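Local coordinates for cutinase-like protein (Cryptococcus sp., PDB 2CZQ) that probably hydrolyses carboxylic esters, as a cutinase-like serine hydrolase of the alpha/beta hydrolase fold, at residues A61-R66 with V92-Q97; R65-G70 with G102-A107; I12-T17 with A88-V93; L158-Y163 with Q187-M192; T17-G22 with Q82-G87. All coordinates share one frame; numbering follows the deposited sequence. Where two conformers were deposited one is given.

Interaction 1 of 5, residues A61-R66 with V92-Q97; sequences ADIIRR and VVALQQ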
# COMPACT_ATOMS: atom_id res chain seq x y z
N ALA A 61 -7.64 3.23 11.49
CA ALA A 61 -8.67 4.23 11.71
C ALA A 61 -8.35 5.54 10.99
O ALA A 61 -9.25 6.18 10.43
CB ALA A 61 -8.89 4.48 13.19
N ASP A 62 -7.09 5.94 10.99
CA ASP A 62 -6.71 7.20 10.38
C ASP A 62 -6.72 7.14 8.85
O ASP A 62 -7.04 8.14 8.20
CB ASP A 62 -5.39 7.71 10.93
CG ASP A 62 -5.14 9.14 10.60
OD1 ASP A 62 -6.00 9.99 10.93
OD2 ASP A 62 -4.11 9.49 10.00
N ILE A 63 -6.39 5.99 8.28
CA ILE A 63 -6.55 5.79 6.83
C ILE A 63 -8.00 6.05 6.44
O ILE A 63 -8.30 6.82 5.52
CB ILE A 63 -6.17 4.35 6.43
CG1 ILE A 63 -4.67 4.10 6.59
CG2 ILE A 63 -6.60 4.05 4.98
CD1 ILE A 63 -4.31 2.61 6.58
N ILE A 64 -8.91 5.39 7.16
CA ILE A 64 -10.33 5.47 6.85
C ILE A 64 -10.86 6.88 7.11
O ILE A 64 -11.65 7.41 6.33
CB ILE A 64 -11.11 4.38 7.60
CG1 ILE A 64 -10.69 2.99 7.08
CG2 ILE A 64 -12.61 4.60 7.46
CD1 ILE A 64 -11.24 1.82 7.87
N ARG A 65 -10.39 7.50 8.19
CA ARG A 65 -10.73 8.89 8.50
C ARG A 65 -10.39 9.81 7.32
O ARG A 65 -11.21 10.63 6.91
CB ARG A 65 -10.04 9.35 9.78
CG ARG A 65 -10.17 10.85 10.08
CD ARG A 65 -8.97 11.43 10.81
NE ARG A 65 -8.22 12.39 9.99
CZ ARG A 65 -7.33 12.07 9.05
NH1 ARG A 65 -7.07 10.80 8.77
NH2 ARG A 65 -6.71 13.03 8.38
N ARG A 66 -9.17 9.68 6.79
CA ARG A 66 -8.75 10.52 5.67
C ARG A 66 -9.60 10.27 4.43
O ARG A 66 -9.98 11.22 3.74
CB ARG A 66 -7.26 10.35 5.36
CG ARG A 66 -6.74 11.26 4.26
CD ARG A 66 -6.83 12.73 4.63
NE ARG A 66 -6.42 13.66 3.58
CZ ARG A 66 -7.20 14.08 2.58
NH1 ARG A 66 -8.44 13.63 2.45
NH2 ARG A 66 -6.73 14.97 1.72
N VAL A 92 -4.30 -3.40 4.95
CA VAL A 92 -5.09 -4.61 4.72
C VAL A 92 -6.33 -4.61 5.62
O VAL A 92 -7.44 -4.89 5.16
CB VAL A 92 -4.23 -5.87 4.96
CG1 VAL A 92 -5.10 -7.12 5.02
CG2 VAL A 92 -3.17 -6.00 3.87
N VAL A 93 -6.14 -4.30 6.90
CA VAL A 93 -7.26 -4.29 7.83
C VAL A 93 -8.26 -3.18 7.48
O VAL A 93 -9.47 -3.38 7.61
CB VAL A 93 -6.77 -4.25 9.29
CG1 VAL A 93 -7.93 -4.17 10.27
CG2 VAL A 93 -5.93 -5.49 9.58
N ALA A 94 -7.77 -2.05 6.98
CA ALA A 94 -8.67 -1.02 6.45
C ALA A 94 -9.54 -1.58 5.33
O ALA A 94 -10.74 -1.31 5.29
CB ALA A 94 -7.91 0.21 5.99
N LEU A 95 -8.95 -2.35 4.42
CA LEU A 95 -9.73 -2.94 3.33
C LEU A 95 -10.82 -3.86 3.87
O LEU A 95 -11.96 -3.86 3.39
CB LEU A 95 -8.85 -3.72 2.36
CG LEU A 95 -7.59 -3.05 1.81
CD1 LEU A 95 -6.95 -3.93 0.75
CD2 LEU A 95 -7.87 -1.65 1.26
N GLN A 96 -10.45 -4.65 4.87
CA GLN A 96 -11.39 -5.57 5.50
C GLN A 96 -12.58 -4.83 6.12
O GLN A 96 -13.71 -5.30 6.06
CB GLN A 96 -10.68 -6.41 6.57
CG GLN A 96 -9.59 -7.32 6.00
CD GLN A 96 -8.70 -7.93 7.07
OE1 GLN A 96 -8.82 -7.61 8.25
NE2 GLN A 96 -7.79 -8.80 6.65
N GLN A 97 -12.31 -3.66 6.69
CA GLN A 97 -13.35 -2.85 7.31
C GLN A 97 -14.17 -2.05 6.30
O GLN A 97 -15.36 -1.85 6.51
CB GLN A 97 -12.74 -1.90 8.34
CG GLN A 97 -12.26 -2.61 9.58
CD GLN A 97 -11.72 -1.67 10.63
OE1 GLN A 97 -12.03 -0.48 10.64
NE2 GLN A 97 -10.91 -2.20 11.54
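Ile64 lays its CG1-CD1 arm over the methyl of Ala94, where helix 57-73 packs against helix 86-98, two helices of the alpha/beta hydrolase fold. CG1 and CD1 of Ile64 both stand 4.1 Å from Ala94 CB, so the methyl meets the arm along its length rather than at one atom. The torsions account for this: CG1 lies anti to the carbonyl carbon (chi1 -66°) and CD1 continues the chain in an extended line (chi2 172°). Ile63 adds its CG2 methyl at 4.2 Å from Ala94 CB, so two consecutive isoleucines share one alanine. The small residue sits at the closest backbone pair, Ile64 CA to Ala94 CA being 6.7 Å, and the segment axes approach to 9.4 Å at a crossing angle of -58°. Thr60, one turn before Ile64, also touches Ala94 and Gln97. Away from this contact, Asp62 OD2 accepts bonds from Tyr44 and Val47. At the exposed end of the interface the extended Gln97 side chain crosses Ile64 at about a right angle, with Ile64 CD1 lying 4.0 Å from Gln97 CB and 3.7 Å from Gln97 OE1.

Interaction 2 of 5, residues R65-G70 with G102-A107; sequences RRINSG and GAAFNA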
# COMPACT_ATOMS: atom_id res chain seq x y z
N ARG A 65 -10.39 7.50 8.19
CA ARG A 65 -10.73 8.89 8.50
C ARG A 65 -10.39 9.81 7.32
O ARG A 65 -11.21 10.63 6.91
CB ARG A 65 -10.04 9.35 9.78
CG ARG A 65 -10.17 10.85 10.08
CD ARG A 65 -8.97 11.43 10.81
NE ARG A 65 -8.22 12.39 9.99
CZ ARG A 65 -7.33 12.07 9.05
NH1 ARG A 65 -7.07 10.80 8.77
NH2 ARG A 65 -6.71 13.03 8.38
N ARG A 66 -9.17 9.68 6.79
CA ARG A 66 -8.75 10.52 5.67
C ARG A 66 -9.60 10.27 4.43
O ARG A 66 -9.98 11.22 3.74
CB ARG A 66 -7.26 10.35 5.36
CG ARG A 66 -6.74 11.26 4.26
CD ARG A 66 -6.83 12.73 4.63
NE ARG A 66 -6.42 13.66 3.58
CZ ARG A 66 -7.20 14.08 2.58
NH1 ARG A 66 -8.44 13.63 2.45
NH2 ARG A 66 -6.73 14.97 1.72
N ILE A 67 -9.90 9.00 4.15
CA ILE A 67 -10.74 8.66 3.01
C ILE A 67 -12.10 9.35 3.13
O ILE A 67 -12.57 10.01 2.20
CB ILE A 67 -10.92 7.13 2.90
CG1 ILE A 67 -9.61 6.47 2.47
CG2 ILE A 67 -12.06 6.78 1.93
CD1 ILE A 67 -9.63 4.96 2.60
N ASN A 68 -12.73 9.19 4.29
CA ASN A 68 -14.07 9.71 4.48
C ASN A 68 -14.11 11.24 4.54
O ASN A 68 -15.02 11.85 3.99
CB ASN A 68 -14.72 9.08 5.71
CG ASN A 68 -15.07 7.61 5.49
OD1 ASN A 68 -15.30 7.17 4.37
ND2 ASN A 68 -15.10 6.85 6.57
N SER A 69 -13.11 11.85 5.16
CA SER A 69 -13.06 13.31 5.21
C SER A 69 -12.89 13.90 3.82
O SER A 69 -13.52 14.91 3.49
CB SER A 69 -11.90 13.78 6.09
OG SER A 69 -12.11 13.45 7.45
N GLY A 70 -12.06 13.27 2.99
CA GLY A 70 -11.87 13.70 1.63
C GLY A 70 -13.15 13.60 0.82
O GLY A 70 -13.50 14.53 0.09
N GLY A 102 -19.54 0.49 -2.18
CA GLY A 102 -19.79 1.78 -1.55
C GLY A 102 -18.80 2.85 -1.95
O GLY A 102 -17.85 2.58 -2.71
N ALA A 103 -19.01 4.05 -1.43
CA ALA A 103 -18.26 5.23 -1.85
C ALA A 103 -16.76 5.12 -1.61
O ALA A 103 -15.97 5.48 -2.49
CB ALA A 103 -18.82 6.48 -1.19
N ALA A 104 -16.38 4.66 -0.43
CA ALA A 104 -14.96 4.55 -0.10
C ALA A 104 -14.28 3.54 -1.01
O ALA A 104 -13.24 3.84 -1.60
CB ALA A 104 -14.77 4.18 1.36
N PHE A 105 -14.88 2.36 -1.17
CA PHE A 105 -14.35 1.36 -2.08
C PHE A 105 -14.16 1.94 -3.48
O PHE A 105 -13.11 1.77 -4.09
CB PHE A 105 -15.28 0.15 -2.15
CG PHE A 105 -14.83 -0.89 -3.13
CD1 PHE A 105 -13.84 -1.81 -2.78
CD2 PHE A 105 -15.37 -0.94 -4.42
CE1 PHE A 105 -13.41 -2.77 -3.68
CE2 PHE A 105 -14.93 -1.90 -5.33
CZ PHE A 105 -13.95 -2.82 -4.96
N ASN A 106 -15.18 2.62 -3.99
CA ASN A 106 -15.13 3.16 -5.34
C ASN A 106 -14.03 4.21 -5.51
O ASN A 106 -13.42 4.30 -6.57
CB ASN A 106 -16.48 3.75 -5.74
CG ASN A 106 -17.55 2.69 -5.95
OD1 ASN A 106 -17.26 1.51 -6.17
ND2 ASN A 106 -18.81 3.12 -5.90
N ALA A 107 -13.79 5.00 -4.47
CA ALA A 107 -12.82 6.09 -4.52
C ALA A 107 -11.37 5.60 -4.46
O ALA A 107 -10.46 6.29 -4.94
CB ALA A 107 -13.08 7.09 -3.40
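Ile67 sets its CG2 methyl against Ala104 CB at 3.8 Å, and it is the first residue of 65-70 to touch 102-107. With CG1 beside the backbone N (chi1 -70°), the CG2 branch falls anti to that N and faces the alanine. Ala104 CA is also within reach of the same methyl, at 4.2 Å from Ile67 CG2, so CG2 rests on the root of the alanine as well as on its methyl. The CA atoms of Ile67 and Ala104 are 6.7 Å apart, the shortest such spacing between the segments. The contact joins helix 57-73 of the alpha/beta hydrolase fold to the short helix 103-107, which leads directly into strand 108-114 of the parallel sheet. Leu98, near the end of helix 86-98, touches both Ile67 and Ala104, while Ile67 also packs on Ile12 and Leu81 of the sheet. One residue further on, the exposed Asn68 approaches the same alanine: its OD1 is 4.3 Å from Ala104 CB, a marginal approach of a polar atom to a methyl. Across from these residues, the short helix is held by Asn106 N bonding to Gly102 O at 3.0 Å, with Gly102 as its N-cap residue.

Interaction 3 of 5, residues I12-T17 with A88-V93; sequences INTRGT and AAATVV. With EDO (1,2-ethanediol), chain D.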
# COMPACT_ATOMS: atom_id res chain seq x y z
N ILE A 12 -2.32 8.08 0.27
CA ILE A 12 -2.34 7.83 1.70
C ILE A 12 -1.32 6.74 1.96
O ILE A 12 -1.48 5.62 1.46
CB ILE A 12 -3.75 7.38 2.17
CG1 ILE A 12 -4.77 8.52 2.00
CG2 ILE A 12 -3.70 6.88 3.62
CD1 ILE A 12 -6.21 8.11 2.27
N ASN A 13 -0.28 7.06 2.73
CA ASN A 13 0.76 6.08 3.00
C ASN A 13 0.93 5.86 4.49
O ASN A 13 0.98 6.81 5.27
CB ASN A 13 2.08 6.45 2.32
CG ASN A 13 2.82 7.58 3.02
OD1 ASN A 13 3.79 7.34 3.75
ND2 ASN A 13 2.37 8.81 2.81
N THR A 14 1.01 4.58 4.86
CA THR A 14 1.17 4.17 6.24
C THR A 14 2.52 3.49 6.39
O THR A 14 2.84 2.52 5.68
CB THR A 14 0.02 3.24 6.65
OG1 THR A 14 -1.23 3.88 6.34
CG2 THR A 14 -0.01 3.04 8.16
N ARG A 15 3.31 4.00 7.32
CA ARG A 15 4.72 3.66 7.43
C ARG A 15 4.98 2.42 8.27
O ARG A 15 4.08 1.88 8.92
CB ARG A 15 5.49 4.85 8.00
CG ARG A 15 5.30 5.05 9.49
CD ARG A 15 5.69 6.43 9.93
NE ARG A 15 5.69 6.63 11.37
CZ ARG A 15 4.62 6.91 12.10
NH1 ARG A 15 3.42 7.02 11.53
NH2 ARG A 15 4.74 7.11 13.40
N GLY A 16 6.23 1.97 8.24
CA GLY A 16 6.66 0.83 9.03
C GLY A 16 7.07 1.21 10.45
O GLY A 16 7.34 2.38 10.76
N THR A 17 7.13 0.19 11.30
CA THR A 17 7.62 0.30 12.67
C THR A 17 8.92 1.09 12.71
O THR A 17 9.85 0.80 11.96
CB THR A 17 7.88 -1.10 13.24
OG1 THR A 17 6.72 -1.91 13.06
CG2 THR A 17 8.12 -1.04 14.75
N ALA A 88 1.48 -1.81 5.93
CA ALA A 88 0.79 -2.69 5.00
C ALA A 88 -0.32 -3.45 5.72
O ALA A 88 -1.44 -3.53 5.22
CB ALA A 88 1.76 -3.65 4.32
N ALA A 89 -0.02 -4.00 6.90
CA ALA A 89 -1.03 -4.68 7.70
C ALA A 89 -2.18 -3.73 8.05
O ALA A 89 -3.35 -4.08 7.92
CB ALA A 89 -0.41 -5.28 8.95
N ALA A 90 -1.84 -2.51 8.47
CA ALA A 90 -2.88 -1.53 8.80
C ALA A 90 -3.78 -1.25 7.60
O ALA A 90 -5.00 -1.06 7.75
CB ALA A 90 -2.26 -0.25 9.31
N THR A 91 -3.19 -1.23 6.41
CA THR A 91 -3.93 -1.00 5.18
C THR A 91 -4.83 -2.18 4.84
O THR A 91 -6.00 -2.00 4.50
CB THR A 91 -2.95 -0.72 4.03
OG1 THR A 91 -2.17 0.45 4.32
CG2 THR A 91 -3.70 -0.36 2.75
N VAL A 92 -4.30 -3.40 4.95
CA VAL A 92 -5.09 -4.61 4.72
C VAL A 92 -6.33 -4.61 5.62
O VAL A 92 -7.44 -4.89 5.16
CB VAL A 92 -4.23 -5.87 4.96
CG1 VAL A 92 -5.10 -7.12 5.02
CG2 VAL A 92 -3.17 -6.00 3.87
N VAL A 93 -6.14 -4.30 6.90
CA VAL A 93 -7.26 -4.29 7.83
C VAL A 93 -8.26 -3.18 7.48
O VAL A 93 -9.47 -3.38 7.61
CB VAL A 93 -6.77 -4.25 9.29
CG1 VAL A 93 -7.93 -4.17 10.27
CG2 VAL A 93 -5.93 -5.49 9.58
C1 EDO D . 11.43 -2.19 9.24
O1 EDO D . 12.20 -1.50 10.20
C2 EDO D . 10.31 -1.29 8.77
O2 EDO D . 9.40 -1.04 9.81
O HOH W 1 -2.24 3.21 3.90
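Thr14 directs its CB toward helix 86-98 and divides there into a polar and an apolar branch. CG2, anti to the backbone N, runs to the methyl of Ala90, with 4.1 Å between Thr14 CG2 and Ala90 CB. OG1, on the other branch, lies beside the backbone N (chi1 -53°) and turns to Thr91, but the two hydroxyls do not bond directly: Thr14 OG1 and Thr91 OG1 are 4.1 Å apart, and the two side chains pass side by side, pointing opposite ways. A single water fills the bridging position, 2.7 Å from Thr14 OG1 and 2.8 Å from Thr91 OG1, to which it donates. Each hydroxyl has a further partner: Thr14 OG1 bonds to Thr46 OG1, and Thr91 OG1 to the backbone oxygen of Gly87, one turn earlier in its helix. The buried polar atoms are therefore engaged by both water and protein. In the alpha/beta hydrolase fold this is where the end of an inner strand, 9-14, packs against the helix that follows the probable nucleophile elbow. Strand 9-14 lies beside strand 78-84 in the parallel sheet, and Ile63 of helix 57-73 touches both Thr14 and Thr91, so a third element joins this packing. Beyond the strand, the chain runs out to Thr17, whose backbone oxygen accepts a 2.9 Å hydrogen bond from O2 of a 1,2-ethanediol molecule, probably from the crystallisation liquor. Ethanediol O2 also lies 3.3 Å from Gly16 C.

Interaction 4 of 5, residues L158-Y163 with Q187-M192; sequences LDVCAY and QGVQTM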
# COMPACT_ATOMS: atom_id res chain seq x y z
N LEU A 158 -1.63 -4.29 -5.63
CA LEU A 158 -0.33 -4.85 -5.94
C LEU A 158 0.36 -5.06 -4.61
O LEU A 158 0.58 -4.09 -3.87
CB LEU A 158 0.49 -3.90 -6.80
CG LEU A 158 0.58 -4.13 -8.31
CD1 LEU A 158 1.61 -3.18 -8.88
CD2 LEU A 158 0.91 -5.57 -8.68
N ASP A 159 0.63 -6.32 -4.28
CA ASP A 159 1.31 -6.68 -3.04
C ASP A 159 2.72 -7.16 -3.38
O ASP A 159 2.92 -8.28 -3.86
CB ASP A 159 0.51 -7.74 -2.28
CG ASP A 159 1.01 -7.94 -0.86
OD1 ASP A 159 2.03 -7.31 -0.50
OD2 ASP A 159 0.43 -8.71 -0.07
N VAL A 160 3.67 -6.26 -3.17
CA VAL A 160 5.05 -6.45 -3.59
C VAL A 160 5.86 -7.02 -2.43
O VAL A 160 5.97 -6.40 -1.37
CB VAL A 160 5.66 -5.13 -4.09
CG1 VAL A 160 7.07 -5.34 -4.61
CG2 VAL A 160 4.77 -4.49 -5.15
N CYS A 161 6.40 -8.21 -2.65
CA CYS A 161 7.19 -8.89 -1.64
C CYS A 161 8.51 -9.28 -2.26
O CYS A 161 8.56 -10.09 -3.18
CB CYS A 161 6.46 -10.13 -1.13
SG CYS A 161 7.39 -11.02 0.14
N ALA A 162 9.59 -8.67 -1.77
CA ALA A 162 10.93 -8.99 -2.25
C ALA A 162 11.25 -10.43 -1.90
O ALA A 162 10.97 -10.88 -0.79
CB ALA A 162 11.95 -8.06 -1.61
N TYR A 163 11.83 -11.17 -2.84
CA TYR A 163 12.21 -12.54 -2.57
C TYR A 163 13.07 -12.59 -1.33
O TYR A 163 14.08 -11.89 -1.22
CB TYR A 163 12.95 -13.14 -3.76
CG TYR A 163 13.23 -14.61 -3.62
CD1 TYR A 163 14.35 -15.06 -2.91
CD2 TYR A 163 12.39 -15.55 -4.19
CE1 TYR A 163 14.61 -16.42 -2.78
CE2 TYR A 163 12.65 -16.91 -4.08
CZ TYR A 163 13.77 -17.34 -3.37
OH TYR A 163 14.04 -18.68 -3.23
N GLN A 187 14.75 0.01 -7.32
CA GLN A 187 14.26 0.74 -8.48
C GLN A 187 13.08 0.05 -9.16
O GLN A 187 12.19 0.71 -9.69
CB GLN A 187 15.39 0.97 -9.48
CG GLN A 187 16.50 1.84 -8.93
CD GLN A 187 17.75 1.75 -9.77
OE1 GLN A 187 18.22 0.66 -10.07
NE2 GLN A 187 18.30 2.90 -10.15
N GLY A 188 13.07 -1.28 -9.13
CA GLY A 188 11.92 -2.03 -9.62
C GLY A 188 10.67 -1.71 -8.81
O GLY A 188 9.61 -1.45 -9.37
N VAL A 189 10.82 -1.72 -7.49
CA VAL A 189 9.70 -1.44 -6.60
C VAL A 189 9.18 -0.01 -6.79
O VAL A 189 7.97 0.19 -6.95
CB VAL A 189 10.11 -1.67 -5.12
CG1 VAL A 189 9.01 -1.23 -4.18
CG2 VAL A 189 10.45 -3.13 -4.87
N GLN A 190 10.09 0.96 -6.78
CA GLN A 190 9.68 2.36 -6.87
C GLN A 190 9.01 2.64 -8.21
O GLN A 190 7.97 3.28 -8.26
CB GLN A 190 10.86 3.30 -6.62
CG GLN A 190 11.41 3.25 -5.20
CD GLN A 190 10.35 3.53 -4.16
OE1 GLN A 190 9.62 4.51 -4.26
NE2 GLN A 190 10.25 2.66 -3.16
N THR A 191 9.59 2.13 -9.29
CA THR A 191 9.03 2.38 -10.61
C THR A 191 7.68 1.70 -10.76
O THR A 191 6.73 2.30 -11.27
CB THR A 191 10.00 1.92 -11.69
OG1 THR A 191 11.26 2.57 -11.49
CG2 THR A 191 9.51 2.37 -13.07
N MET A 192 7.58 0.46 -10.31
CA MET A 192 6.31 -0.26 -10.37
C MET A 192 5.22 0.48 -9.61
O MET A 192 4.09 0.57 -10.08
CB MET A 192 6.52 -1.66 -9.80
CG MET A 192 5.37 -2.61 -9.95
SD MET A 192 5.92 -4.30 -9.68
CE MET A 192 6.85 -4.20 -8.13
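Val160 and Met192 meet tip to tip, the methionine methyl set against both branches of the valine: Met192 CE is 3.6 Å from Val160 CG2 and 3.7 Å from Val160 CG1. This depends on the shape of Met192. Its CG lies anti to the backbone N (chi1 -172°), and a bend at the last torsion (chi3 49°) turns CE to the valine. Two other pairs meet at an oblique crossing. In the conformer given, Leu158 brings CD1 to the middle of the methionine chain, 4.0 Å from Met192 CG, while Val160 CG1 approaches Val189 CG2 at 4.0 Å. In the alpha/beta hydrolase fold this is a helix lying along one side of the sheet: segments 158-160 and 187-192 run nearly antiparallel, at 166°, with their axes 10.8 Å apart. Ile114 of the neighbouring strand 108-114 touches both Val160 and Val189, and Val127 on strand 126-127 touches Leu158, Val160 and Met192, so the apolar layer extends over three strands. In the helix's first turn, Gln187 O is gripped by two donors of one residue, Thr191 N and Thr191 OG1, which approach from opposite faces of the carbonyl plane; the hydroxyl bond measures 2.8 Å from Thr191 OG1 to Gln187 O.

Interaction 5 of 5, residues T17-G22 with Q82-G87; sequences TGEPQG and QGYSQG. With EDO (1,2-ethanediol), chain D.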
# COMPACT_ATOMS: atom_id res chain seq x y z
N THR A 17 7.13 0.19 11.30
CA THR A 17 7.62 0.30 12.67
C THR A 17 8.92 1.09 12.71
O THR A 17 9.85 0.80 11.96
CB THR A 17 7.88 -1.10 13.24
OG1 THR A 17 6.72 -1.91 13.06
CG2 THR A 17 8.12 -1.04 14.75
N GLY A 18 8.96 2.09 13.59
CA GLY A 18 10.18 2.84 13.82
C GLY A 18 10.44 4.00 12.88
O GLY A 18 11.27 4.85 13.19
N GLU A 19 9.76 4.05 11.75
CA GLU A 19 9.94 5.20 10.87
C GLU A 19 9.37 6.43 11.57
O GLU A 19 8.33 6.34 12.21
CB GLU A 19 9.22 4.99 9.55
CG GLU A 19 9.76 3.84 8.72
CD GLU A 19 9.35 3.97 7.27
OE1 GLU A 19 8.29 3.42 6.90
OE2 GLU A 19 10.08 4.66 6.52
N PRO A 20 10.04 7.58 11.47
CA PRO A 20 9.48 8.81 12.05
C PRO A 20 8.12 9.12 11.44
O PRO A 20 7.89 8.85 10.26
CB PRO A 20 10.50 9.88 11.66
CG PRO A 20 11.76 9.13 11.47
CD PRO A 20 11.36 7.82 10.85
N GLN A 21 7.23 9.69 12.23
CA GLN A 21 5.99 10.22 11.69
C GLN A 21 6.34 11.17 10.54
O GLN A 21 7.19 12.05 10.69
CB GLN A 21 5.19 10.94 12.77
CG GLN A 21 3.84 11.49 12.30
CD GLN A 21 2.87 10.40 11.87
OE1 GLN A 21 2.48 9.55 12.67
NE2 GLN A 21 2.48 10.42 10.59
N GLY A 22 5.70 10.97 9.40
CA GLY A 22 6.11 11.56 8.14
C GLY A 22 5.94 10.52 7.06
O GLY A 22 5.48 9.41 7.34
N GLN A 82 -1.19 3.15 0.29
CA GLN A 82 0.14 2.57 0.28
C GLN A 82 0.50 2.17 1.70
O GLN A 82 0.26 2.93 2.63
CB GLN A 82 1.16 3.60 -0.21
CG GLN A 82 0.86 4.14 -1.60
CD GLN A 82 1.69 5.36 -1.95
OE1 GLN A 82 1.98 6.19 -1.09
NE2 GLN A 82 2.07 5.47 -3.23
N GLY A 83 1.08 0.98 1.86
CA GLY A 83 1.50 0.56 3.18
C GLY A 83 2.76 -0.28 3.15
O GLY A 83 2.91 -1.14 2.28
N TYR A 84 3.66 -0.00 4.09
CA TYR A 84 4.92 -0.73 4.23
C TYR A 84 4.97 -1.40 5.59
O TYR A 84 4.82 -0.74 6.62
CB TYR A 84 6.09 0.24 4.09
CG TYR A 84 7.45 -0.33 4.46
CD1 TYR A 84 7.88 -1.57 3.98
CD2 TYR A 84 8.30 0.38 5.31
CE1 TYR A 84 9.13 -2.08 4.33
CE2 TYR A 84 9.54 -0.12 5.67
CZ TYR A 84 9.95 -1.35 5.18
OH TYR A 84 11.19 -1.83 5.54
N SER A 85 5.20 -2.72 5.60
CA SER A 85 5.44 -3.47 6.83
C SER A 85 4.23 -3.33 7.76
O SER A 85 3.12 -3.66 7.34
CB SER A 85 6.77 -3.05 7.46
OG SER A 85 7.19 -4.02 8.40
N GLN A 86 4.38 -2.83 8.98
CA GLN A 86 3.22 -2.62 9.84
C GLN A 86 2.13 -1.82 9.11
O GLN A 86 0.93 -2.08 9.27
CB GLN A 86 3.59 -1.93 11.15
CG GLN A 86 2.38 -1.75 12.04
CD GLN A 86 2.66 -1.32 13.47
OE1 GLN A 86 1.72 -1.23 14.25
NE2 GLN A 86 3.91 -1.03 13.82
N GLY A 87 2.55 -0.84 8.32
CA GLY A 87 1.61 -0.02 7.56
C GLY A 87 0.86 -0.77 6.49
O GLY A 87 -0.27 -0.42 6.16
C1 EDO D . 11.43 -2.19 9.24
O1 EDO D . 12.20 -1.50 10.20
C2 EDO D . 10.31 -1.29 8.77
O2 EDO D . 9.40 -1.04 9.81
O HOH W 2 7.38 -2.62 10.55
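The probable nucleophile elbow, the tight strand-to-helix turn at Ser85 of the alpha/beta hydrolase fold, is met here by the loop 17-22. Ser85 has the strained backbone of such an elbow (phi 60°), and its OG bonds to His180 NE2, consistent with a Ser-His-Asp triad completed by Asp165. From the next residue, the extended Gln86 side chain crosses Thr17 at about a right angle and donates NE2 to Thr17 OG1 at 3.0 Å; the N-H...O angle of 138° shows a bent bond. Gln86 NE2 thus has two acceptors, Thr17 OG1 and Asp51 O, while Thr17 OG1 has a second donor in Gln54 NE2. A water links the loop to the elbow: it accepts from Thr17 N at 2.9 Å and lies 2.6 Å from Ser85 OG. It also bonds to O2 of the 1,2-ethanediol, which places this small molecule beside the presumed catalytic serine. Ser85 CB covers one face of the Tyr84 ring, and the Tyr84 hydroxyl bonds to His180 O. Glu19 comes to the ring's edge instead, its carboxylate plane turned 89° from the ring: OE1, which bonds to Ser24 OG and Gly16 N, stands 3.4 Å from Tyr84 CD2.

Overall arrangement
Interactions 1, 3 and 5 follow one helix, 86-98, from its far end to the probable nucleophile elbow at its start. Interactions 3 and 5, with centres about 6 Å apart, share Thr17 and the ethanediol, and their neighbouring strands pair through Ile12 O to Gln82 N at 2.8 Å. Ile63 joins interaction 1 to interaction 3, its CD1 lying 3.3 Å from Thr14 OG1. Interaction 2 continues along helix 57-73, its centre about 9 Å from that of interaction 1 and about 21 Å from that of interaction 5. Interaction 4 packs the same sheet on the opposite side of the chain's centre from interactions 1 and 2, its centre about 16 Å from that of interaction 5.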